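Side-chain contact in alpha-Amylase (Thermotoga maritima, PDB 2B5D), which is an enzyme called an alpha-amylase, a member of glycoside hydrolase family 57: residues Ala331-Leu334 with Met335-Gly339. Numbering follows the deposited sequence.
Sequences ARRL and MDIMG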
loop_
_atom_site.group_PDB
_atom_site.type_symbol
_atom_site.label_atom_id
_atom_site.label_comp_id
_atom_site.label_asym_id
_atom_site.label_seq_id
_atom_site.Cartn_x
_atom_site.Cartn_y
_atom_site.Cartn_z
ATOM N N ALA A 331 47.862 14.734 -15.225
ATOM C CA ALA A 331 48.967 13.956 -15.701
ATOM C C ALA A 331 50.338 14.613 -15.483
ATOM O O ALA A 331 51.273 13.975 -14.949
ATOM C CB ALA A 331 48.777 13.584 -17.180
ATOM N N ARG A 332 50.462 15.885 -15.894
ATOM C CA ARG A 332 51.741 16.565 -15.865
ATOM C C ARG A 332 52.200 16.718 -14.435
ATOM O O ARG A 332 53.365 16.442 -14.125
ATOM C CB ARG A 332 51.651 17.930 -16.569
ATOM C CG ARG A 332 51.646 17.867 -18.117
ATOM C CD ARG A 332 51.850 19.289 -18.693
ATOM N NE ARG A 332 50.892 20.211 -18.063
ATOM C CZ ARG A 332 49.757 20.610 -18.631
ATOM N NH1 ARG A 332 49.447 20.211 -19.876
ATOM N NH2 ARG A 332 48.948 21.425 -17.958
ATOM N N ARG A 333 51.289 17.137 -13.565
ATOM C CA ARG A 333 51.572 17.275 -12.151
ATOM C C ARG A 333 52.049 15.931 -11.533
ATOM O O ARG A 333 52.934 15.910 -10.670
ATOM C CB ARG A 333 50.291 17.740 -11.468
ATOM C CG ARG A 333 50.334 17.798 -9.954
ATOM C CD ARG A 333 49.026 18.336 -9.389
ATOM N NE ARG A 333 47.948 17.347 -9.272
ATOM C CZ ARG A 333 46.802 17.364 -9.964
ATOM N NH1 ARG A 333 46.536 18.339 -10.859
ATOM N NH2 ARG A 333 45.905 16.408 -9.745
ATOM N N LEU A 334 51.438 14.825 -11.968
ATOM C CA LEU A 334 51.707 13.502 -11.421
ATOM C C LEU A 334 53.028 12.955 -11.925
ATOM O O LEU A 334 53.771 12.419 -11.146
ATOM C CB LEU A 334 50.583 12.516 -11.772
ATOM C CG LEU A 334 49.480 12.053 -10.799
ATOM C CD1 LEU A 334 49.348 12.821 -9.515
ATOM C CD2 LEU A 334 48.140 11.934 -11.557
ATOM N N MET A 335 53.288 13.057 -13.232
ATOM C CA MET A 335 54.582 12.691 -13.809
ATOM C C MET A 335 55.711 13.402 -13.053
ATOM O O MET A 335 56.681 12.769 -12.585
ATOM C CB MET A 335 54.625 13.017 -15.307
ATOM C CG MET A 335 54.150 11.875 -16.166
ATOM S SD MET A 335 53.871 12.105 -17.943
ATOM C CE MET A 335 52.639 13.433 -17.959
ATOM N N ASP A 336 55.565 14.714 -12.889
ATOM C CA ASP A 336 56.575 15.492 -12.208
ATOM C C ASP A 336 56.783 15.044 -10.743
ATOM O O ASP A 336 57.916 15.020 -10.273
ATOM C CB ASP A 336 56.294 16.996 -12.356
ATOM C CG ASP A 336 57.151 17.847 -11.411
ATOM O OD1 ASP A 336 58.326 18.195 -11.767
ATOM O OD2 ASP A 336 56.639 18.162 -10.303
ATOM N N ILE A 337 55.713 14.678 -10.038
ATOM C CA ILE A 337 55.830 14.188 -8.646
ATOM C C ILE A 337 56.254 12.696 -8.533
ATOM O O ILE A 337 56.899 12.312 -7.547
ATOM C CB ILE A 337 54.540 14.448 -7.831
ATOM C CG1 ILE A 337 54.480 15.895 -7.359
ATOM C CG2 ILE A 337 54.455 13.556 -6.584
ATOM C CD1 ILE A 337 53.067 16.346 -6.918
ATOM N N MET A 338 55.925 11.886 -9.541
ATOM C CA MET A 338 56.076 10.431 -9.478
ATOM C C MET A 338 57.334 9.930 -10.134
ATOM O O MET A 338 58.005 9.080 -9.578
ATOM C CB MET A 338 54.900 9.710 -10.162
ATOM C CG MET A 338 53.581 9.867 -9.433
ATOM S SD MET A 338 52.189 8.941 -10.122
ATOM C CE MET A 338 51.354 8.995 -8.530
ATOM N N GLY A 339 57.609 10.391 -11.351
ATOM C CA GLY A 339 58.777 9.930 -12.061
ATOM C C GLY A 339 58.459 8.736 -12.935
ATOM O O GLY A 339 59.326 8.185 -13.639
#
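The carbonyl oxygen of L334 accepts the backbone N-H of M338 at 2.7 Å (L334 O to M338 N). The bond is bent at the hydrogen, 134°, although the donor sits nearly in line with the carbonyl. The side chain of M338 packs against the same oxygen: its CB and CG each lie 3.1 Å from L334 O. The first torsion of M338 sets CG beside its own backbone N (chi1 -68°), which brings CG up to that oxygen. Beyond CG the chain is extended and runs side by side with L334, the two pointing the same way. Their nearest side-chain atoms are L334 CG and M338 SD, 4.2 Å apart.

One turn back, M335 N donates to A331 O at 2.8 Å, in an almost straight bond. The M335 side chain bends at its last torsion (chi3 -58°) and curls back along the helix. Its CE comes to 3.3 Å from A331 O and also packs on A331 CB. M335 and L334 both rest on P342, just past the helix, while M338 touches Y223. On the outer side, R332 forms a salt bridge with D376.

G339 leaves the helix with positive phi, and its N bonds to M335 O at 2.8 Å. The i to i+4 bonds A331-M335, L334-M338 and M335-G339 make up the C-terminal end of the long helix 309-338, which is followed by this glycine and then by strand 343-349, paired in parallel with strand 3-11.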